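Local coordinates for protein Non-structural maintenance of chromosomes element 1 homolog (Xenopus laevis, PDB 7DG2) that probably acts as a RING-type E3 ubiquitin ligase, working with a MAGE partner as a subunit of the SMC5-SMC6 complex in DNA repair, at residues Gly69-Leu74 / Ala191-Leu196; Val180-Asn185 / Gly201-Leu206. One frame throughout, in Å; residues are numbered along the deposited sequence.

Contact 1 (Gly69-Leu74 / Ala191-Leu196)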
ATOM      1  N   GLY A  69      17.689  -2.466  12.290  1.00 21.29           N
ATOM      2  CA  GLY A  69      18.198  -2.993  11.033  1.00 24.34           C
ATOM      3  C   GLY A  69      19.491  -3.767  11.258  1.00 29.83           C
ATOM      4  O   GLY A  69      20.412  -3.280  11.926  1.00 27.11           O
ATOM      5  N   GLU A  70      19.557  -4.987  10.713  1.00 24.79           N
ATOM      6  CA  GLU A  70      20.750  -5.813  10.890  1.00 29.08           C
ATOM      7  C   GLU A  70      21.983  -5.146  10.300  1.00 31.11           C
ATOM      8  O   GLU A  70      23.079  -5.239  10.866  1.00 37.94           O
ATOM      9  CB  GLU A  70      20.539  -7.186  10.253  1.00 27.13           C
ATOM     10  CG  GLU A  70      19.509  -8.005  10.972  1.00 26.15           C
ATOM     11  CD  GLU A  70      19.517  -9.451  10.538  1.00 20.41           C
ATOM     12  OE1 GLU A  70      20.022  -9.729   9.433  1.00 28.53           O
ATOM     13  OE2 GLU A  70      19.005 -10.289  11.304  1.00 26.38           O
ATOM     14  N   GLU A  71      21.831  -4.486   9.156  1.00 31.97           N
ATOM     15  CA  GLU A  71      22.978  -3.853   8.517  1.00 36.45           C
ATOM     16  C   GLU A  71      23.311  -2.517   9.168  1.00 37.36           C
ATOM     17  O   GLU A  71      24.439  -2.297   9.628  1.00 38.82           O
ATOM     18  CB  GLU A  71      22.710  -3.663   7.022  1.00 37.18           C
ATOM     19  CG  GLU A  71      22.397  -4.948   6.282  1.00 39.41           C
ATOM     20  CD  GLU A  71      22.697  -4.844   4.801  1.00 47.31           C
ATOM     21  OE1 GLU A  71      22.572  -5.862   4.091  1.00 39.77           O
ATOM     22  OE2 GLU A  71      23.071  -3.740   4.352  1.00 53.63           O
ATOM     23  N   ASP A  72      22.337  -1.615   9.227  1.00 35.03           N
ATOM     24  CA  ASP A  72      22.628  -0.226   9.542  1.00 33.06           C
ATOM     25  C   ASP A  72      22.485   0.118  11.018  1.00 30.19           C
ATOM     26  O   ASP A  72      22.852   1.230  11.408  1.00 32.03           O
ATOM     27  CB  ASP A  72      21.739   0.703   8.698  1.00 34.31           C
ATOM     28  CG  ASP A  72      20.254   0.376   8.809  1.00 31.36           C
ATOM     29  OD1 ASP A  72      19.830  -0.204   9.831  1.00 29.49           O
ATOM     30  OD2 ASP A  72      19.517   0.702   7.857  1.00 33.66           O
ATOM     31  N   GLY A  73      21.971  -0.789  11.845  1.00 29.34           N
ATOM     32  CA  GLY A  73      21.799  -0.496  13.254  1.00 32.64           C
ATOM     33  C   GLY A  73      20.764   0.561  13.571  1.00 30.28           C
ATOM     34  O   GLY A  73      20.645   0.962  14.733  1.00 32.55           O
ATOM     35  N   LEU A  74      20.009   1.020  12.577  1.00 29.65           N
ATOM     36  CA  LEU A  74      18.992   2.039  12.787  1.00 25.58           C
ATOM     37  C   LEU A  74      17.709   1.425  13.347  1.00 26.60           C
ATOM     38  O   LEU A  74      17.421   0.242  13.161  1.00 25.07           O
ATOM     39  CB  LEU A  74      18.691   2.763  11.478  1.00 28.59           C
ATOM     40  CG  LEU A  74      19.873   3.460  10.815  1.00 30.82           C
ATOM     41  CD1 LEU A  74      19.487   3.965   9.438  1.00 32.99           C
ATOM     42  CD2 LEU A  74      20.381   4.590  11.697  1.00 32.70           C
ATOM     43  N   ALA A 191      18.351 -14.093  13.570  1.00 23.10           N
ATOM     44  CA  ALA A 191      19.398 -13.417  12.819  1.00 23.72           C
ATOM     45  C   ALA A 191      19.379 -13.949  11.400  1.00 24.75           C
ATOM     46  O   ALA A 191      19.390 -15.166  11.191  1.00 23.63           O
ATOM     47  CB  ALA A 191      20.779 -13.626  13.444  1.00 24.16           C
ATOM     48  N   ILE A 192      19.337 -13.043  10.428  1.00 21.93           N
ATOM     49  CA  ILE A 192      19.437 -13.427   9.025  1.00 20.31           C
ATOM     50  C   ILE A 192      20.885 -13.259   8.584  1.00 22.26           C
ATOM     51  O   ILE A 192      21.524 -14.216   8.131  1.00 21.23           O
ATOM     52  CB  ILE A 192      18.464 -12.611   8.153  1.00 21.30           C
ATOM     53  CG1 ILE A 192      17.021 -12.847   8.601  1.00 23.00           C
ATOM     54  CG2 ILE A 192      18.615 -12.997   6.711  1.00 22.40           C
ATOM     55  CD1 ILE A 192      16.571 -14.297   8.522  1.00 22.69           C
ATOM     56  N   GLN A 193      21.422 -12.048   8.722  1.00 23.78           N
ATOM     57  CA  GLN A 193      22.858 -11.826   8.605  1.00 24.87           C
ATOM     58  C   GLN A 193      23.490 -11.961   9.985  1.00 25.37           C
ATOM     59  O   GLN A 193      22.925 -11.513  10.984  1.00 27.45           O
ATOM     60  CB  GLN A 193      23.157 -10.448   8.016  1.00 25.73           C
ATOM     61  CG  GLN A 193      22.585 -10.261   6.620  1.00 28.07           C
ATOM     62  CD  GLN A 193      22.953  -8.926   6.018  1.00 29.32           C
ATOM     63  OE1 GLN A 193      22.085  -8.075   5.791  1.00 32.17           O
ATOM     64  NE2 GLN A 193      24.237  -8.734   5.746  1.00 28.11           N
ATOM     65  N   SER A 194      24.657 -12.600  10.039  1.00 25.02           N
ATOM     66  CA  SER A 194      25.242 -12.940  11.327  1.00 26.78           C
ATOM     67  C   SER A 194      26.722 -13.222  11.144  1.00 23.96           C
ATOM     68  O   SER A 194      27.215 -13.370  10.025  1.00 26.49           O
ATOM     69  CB  SER A 194      24.558 -14.163  11.949  1.00 23.55           C
ATOM     70  OG  SER A 194      24.885 -15.321  11.201  1.00 28.14           O
ATOM     71  N   GLN A 195      27.423 -13.295  12.270  1.00 28.40           N
ATOM     72  CA  GLN A 195      28.728 -13.938  12.341  1.00 28.30           C
ATOM     73  C   GLN A 195      28.550 -15.298  13.002  1.00 23.35           C
ATOM     74  O   GLN A 195      27.925 -15.397  14.062  1.00 27.07           O
ATOM     75  CB  GLN A 195      29.719 -13.092  13.134  1.00 32.00           C
ATOM     76  CG  GLN A 195      30.104 -11.799  12.462  1.00 35.51           C
ATOM     77  CD  GLN A 195      31.270 -11.131  13.154  1.00 43.86           C
ATOM     78  OE1 GLN A 195      31.583 -11.447  14.304  1.00 40.07           O
ATOM     79  NE2 GLN A 195      31.935 -10.216  12.454  1.00 47.85           N
ATOM     80  N   LEU A 196      29.091 -16.337  12.379  1.00 25.20           N
ATOM     81  CA  LEU A 196      28.954 -17.698  12.875  1.00 27.08           C
ATOM     82  C   LEU A 196      30.264 -18.168  13.492  1.00 32.55           C
ATOM     83  O   LEU A 196      31.344 -17.886  12.964  1.00 32.51           O
ATOM     84  CB  LEU A 196      28.558 -18.656  11.755  1.00 27.15           C
ATOM     85  CG  LEU A 196      27.229 -18.384  11.053  1.00 24.60           C
ATOM     86  CD1 LEU A 196      27.182 -19.153   9.746  1.00 26.97           C
ATOM     87  CD2 LEU A 196      26.079 -18.780  11.977  1.00 28.42           C
TER
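The turn between strands 62-68 and 75-81 meets the RING-like domain here, and Glu-70 reaches from it to the backbone of Ile-192 and Gln-193. One carboxylate takes both bonds. Glu-70 OE1 accepts from Gln-193 N at 2.8 Å, and Glu-70 OE2 accepts from Ile-192 N at 2.9 Å. The second bond is nearly straight, 174° at the hydrogen, and uses the syn lone pair of OE2. Gln-193 N also comes to the syn side of OE1, but it lies 27° out of the carboxylate plane. Two N-H groups of consecutive residues thus share one carboxylate, and together they fix its rotation about the CG-CD bond. The Glu-70 chain is extended beyond CG (chi2 -167°), which carries the carboxylate to the 192-193 backbone.

Glu-70 OE2 also lies 3.5 Å from Ala-191 CA, and Glu-70 OE1 lies 3.5 Å from both Ile-192 CB and Gln-193 CB. The side chain of Ile-192 turns away from the turn and packs on helix 96-111 and strand 158-161. Beside Glu-70, the side chain of Glu-71 crosses that of Gln-193 at a slant, and its carboxylate forms a salt bridge with Arg-155. The turn itself is closed from within. Gly-73 N bonds to Gly-69 O, and Asp-72 OD1 accepts from Leu-74 N at 3.0 Å, which makes an Asx turn. Across the contact, the pattern is a bidentate carboxylate accepting from two successive backbone N-H groups, joining the turn between strands 62-68 and 75-81 of the Nse1 region to the RING-like zinc finger.

Contact 2 (Val180-Asn185 / Gly201-Leu206); sequences VAKICN and GIPLHL. With ZN (zinc ion), chain G.
Lys-182 sets its CB against the CB-CG edge of the Pro-203 ring, 3.6 Å from Pro-203 CG. The two side chains cross at a slant. The rest of the lysine chain leads away, and its NZ bonds to the backbone O of Ser-112. The proline ring also meets backbone: Pro-203 CG is 3.4 Å from Ile-183 O.

Further along, Asn-185 N donates to Pro-203 O at 3.0 Å. Cys-184 CA also points a C-H at this oxygen, so it is approached by two neighbouring residues. Leu-204 brings CD2 against Asn-185, 3.5 Å from its CB. Ile-202 CD1 touches the same CB more loosely.

These backbones frame one zinc site of the RING-type zinc finger. Cys-184 SG binds the zinc ion at 2.3 Å, and His-205 ND1 binds it at 2.1 Å. Cys-187 and Cys-208 complete the set of three cysteines and one histidine. The thiolate stands anti to its own backbone N (chi1 177°), which aims it at the metal. It also accepts from His-205 N at 3.4 Å, 168° at the hydrogen. This N-H to sulfur bond probably draws some negative charge from the sulfur. Cys-184 CB also touches the imidazole at ND1, at an oblique angle. The imidazole is held at its far side too, where NE2 bonds to Val-190 O. His-205 sits at the N-cap of helix 206-212, whose Cys-208 is the zinc ligand one turn on.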
ATOM      1  N   VAL A 180      16.394 -24.767  11.791  1.00 34.75           N
ATOM      2  CA  VAL A 180      17.439 -24.170  10.967  1.00 30.83           C
ATOM      3  C   VAL A 180      17.606 -22.676  11.174  1.00 29.72           C
ATOM      4  O   VAL A 180      18.661 -22.127  10.813  1.00 29.73           O
ATOM      5  CB  VAL A 180      17.179 -24.465   9.473  1.00 35.30           C
ATOM      6  CG1 VAL A 180      17.312 -25.971   9.180  1.00 36.95           C
ATOM      7  CG2 VAL A 180      15.805 -23.945   9.062  1.00 32.54           C
ATOM      8  N   ALA A 181      16.631 -21.961  11.730  1.00 25.33           N
ATOM      9  CA  ALA A 181      16.770 -20.516  11.849  1.00 24.55           C
ATOM     10  C   ALA A 181      17.863 -20.169  12.850  1.00 26.62           C
ATOM     11  O   ALA A 181      17.986 -20.801  13.901  1.00 26.77           O
ATOM     12  CB  ALA A 181      15.447 -19.880  12.281  1.00 25.28           C
ATOM     13  N   LYS A 182      18.661 -19.161  12.516  1.00 22.85           N
ATOM     14  CA  LYS A 182      19.705 -18.686  13.416  1.00 25.57           C
ATOM     15  C   LYS A 182      19.074 -17.868  14.535  1.00 27.61           C
ATOM     16  O   LYS A 182      18.367 -16.888  14.268  1.00 24.20           O
ATOM     17  CB  LYS A 182      20.724 -17.844  12.653  1.00 21.14           C
ATOM     18  CG  LYS A 182      21.498 -18.600  11.568  1.00 22.10           C
ATOM     19  CD  LYS A 182      22.320 -17.642  10.716  1.00 21.85           C
ATOM     20  CE  LYS A 182      22.935 -18.348   9.512  1.00 23.29           C
ATOM     21  NZ  LYS A 182      21.923 -18.989   8.609  1.00 22.87           N
ATOM     22  N   ILE A 183      19.332 -18.258  15.782  1.00 26.58           N
ATOM     23  CA  ILE A 183      18.897 -17.509  16.960  1.00 25.55           C
ATOM     24  C   ILE A 183      20.139 -16.923  17.616  1.00 27.74           C
ATOM     25  O   ILE A 183      20.993 -17.672  18.105  1.00 28.02           O
ATOM     26  CB  ILE A 183      18.127 -18.400  17.946  1.00 28.00           C
ATOM     27  CG1 ILE A 183      16.932 -19.050  17.255  1.00 29.81           C
ATOM     28  CG2 ILE A 183      17.668 -17.594  19.154  1.00 30.96           C
ATOM     29  CD1 ILE A 183      15.889 -18.058  16.776  1.00 30.34           C
ATOM     30  N   CYS A 184      20.244 -15.592  17.622  1.00 24.58           N
ATOM     31  CA  CYS A 184      21.440 -14.921  18.133  1.00 26.27           C
ATOM     32  C   CYS A 184      21.731 -15.347  19.566  1.00 29.84           C
ATOM     33  O   CYS A 184      20.847 -15.325  20.425  1.00 31.55           O
ATOM     34  CB  CYS A 184      21.266 -13.402  18.067  1.00 27.75           C
ATOM     35  SG  CYS A 184      22.671 -12.467  18.750  1.00 28.52           S
ATOM     36  N   ASN A 185      22.977 -15.744  19.825  1.00 29.76           N
ATOM     37  CA  ASN A 185      23.300 -16.257  21.149  1.00 31.05           C
ATOM     38  C   ASN A 185      23.252 -15.167  22.212  1.00 35.53           C
ATOM     39  O   ASN A 185      23.083 -15.484  23.395  1.00 36.87           O
ATOM     40  CB  ASN A 185      24.675 -16.935  21.133  1.00 35.98           C
ATOM     41  CG  ASN A 185      24.924 -17.783  22.368  1.00 46.11           C
ATOM     42  OD1 ASN A 185      24.332 -18.853  22.531  1.00 50.18           O
ATOM     43  ND2 ASN A 185      25.812 -17.315  23.239  1.00 45.10           N
ATOM     44  N   GLY A 201      29.142 -23.305  15.137  1.00 28.10           N
ATOM     45  CA  GLY A 201      28.047 -22.839  14.308  1.00 30.24           C
ATOM     46  C   GLY A 201      27.082 -21.851  14.936  1.00 29.33           C
ATOM     47  O   GLY A 201      26.120 -21.444  14.261  1.00 27.79           O
ATOM     48  N   ILE A 202      27.282 -21.444  16.187  1.00 26.79           N
ATOM     49  CA  ILE A 202      26.303 -20.551  16.804  1.00 24.20           C
ATOM     50  C   ILE A 202      26.391 -19.177  16.153  1.00 24.73           C
ATOM     51  O   ILE A 202      27.476 -18.749  15.735  1.00 25.46           O
ATOM     52  CB  ILE A 202      26.470 -20.437  18.328  1.00 28.56           C
ATOM     53  CG1 ILE A 202      27.841 -19.866  18.692  1.00 27.81           C
ATOM     54  CG2 ILE A 202      26.163 -21.775  19.006  1.00 32.75           C
ATOM     55  CD1 ILE A 202      27.809 -18.401  19.067  1.00 35.95           C
ATOM     56  N   PRO A 203      25.277 -18.469  16.041  1.00 25.75           N
ATOM     57  CA  PRO A 203      25.285 -17.167  15.371  1.00 23.11           C
ATOM     58  C   PRO A 203      25.239 -16.000  16.343  1.00 25.91           C
ATOM     59  O   PRO A 203      24.668 -16.112  17.433  1.00 25.59           O
ATOM     60  CB  PRO A 203      24.005 -17.227  14.529  1.00 25.25           C
ATOM     61  CG  PRO A 203      23.054 -17.998  15.408  1.00 25.50           C
ATOM     62  CD  PRO A 203      23.901 -18.973  16.230  1.00 27.23           C
ATOM     63  N   LEU A 204      25.834 -14.873  15.952  1.00 26.02           N
ATOM     64  CA  LEU A 204      25.612 -13.594  16.613  1.00 26.93           C
ATOM     65  C   LEU A 204      25.257 -12.558  15.557  1.00 26.23           C
ATOM     66  O   LEU A 204      25.843 -12.560  14.474  1.00 26.52           O
ATOM     67  CB  LEU A 204      26.850 -13.121  17.386  1.00 33.11           C
ATOM     68  CG  LEU A 204      27.201 -13.847  18.685  1.00 34.17           C
ATOM     69  CD1 LEU A 204      28.221 -13.030  19.480  1.00 36.98           C
ATOM     70  CD2 LEU A 204      25.948 -14.085  19.496  1.00 37.57           C
ATOM     71  N   HIS A 205      24.303 -11.677  15.865  1.00 26.46           N
ATOM     72  CA  HIS A 205      24.124 -10.489  15.036  1.00 31.83           C
ATOM     73  C   HIS A 205      25.431  -9.711  14.970  1.00 36.20           C
ATOM     74  O   HIS A 205      26.220  -9.710  15.918  1.00 35.65           O
ATOM     75  CB  HIS A 205      23.042  -9.566  15.598  1.00 27.86           C
ATOM     76  CG  HIS A 205      21.647 -10.080  15.447  1.00 26.21           C
ATOM     77  ND1 HIS A 205      20.869 -10.436  16.529  1.00 26.06           N
ATOM     78  CD2 HIS A 205      20.876 -10.269  14.348  1.00 26.58           C
ATOM     79  CE1 HIS A 205      19.682 -10.833  16.102  1.00 30.50           C
ATOM     80  NE2 HIS A 205      19.662 -10.743  14.783  1.00 25.26           N
ATOM     81  N   LEU A 206      25.651  -9.030  13.843  1.00 35.11           N
ATOM     82  CA  LEU A 206      26.874  -8.244  13.704  1.00 37.47           C
ATOM     83  C   LEU A 206      26.956  -7.162  14.771  1.00 41.50           C
ATOM     84  O   LEU A 206      28.027  -6.930  15.347  1.00 46.72           O
ATOM     85  CB  LEU A 206      26.965  -7.638  12.302  1.00 40.43           C
ATOM     86  CG  LEU A 206      27.938  -8.375  11.375  1.00 43.36           C
ATOM     87  CD1 LEU A 206      27.387  -9.746  10.992  1.00 39.32           C
ATOM     88  CD2 LEU A 206      28.270  -7.550  10.133  1.00 42.33           C
TER
HETATM   89 ZN    ZN G 304      21.560 -10.420  18.546  1.00 31.37          ZN

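In the fold
After its N-terminal helices and strand 62-68 the chain makes the turn 69-74, then helix 96-111 and strands 152-155 and 158-161. It next reaches 180-185 and then 191-196. Contact 1 closes the long loop back from 191-196 to the turn. The chain goes on to 201-206, where contact 2 closes a short loop of 15 residues back to 180-185. The loops cross: 191-196 falls between the halves of contact 2, while 69-74 lies before both. Strand 182-183 pairs with 190-191, and strand 195-196 with 203-204, so 191-196 is bonded to both halves of contact 2. Contact 1 joins the finger to the Nse1 region; contact 2 holds it together at a zinc ion.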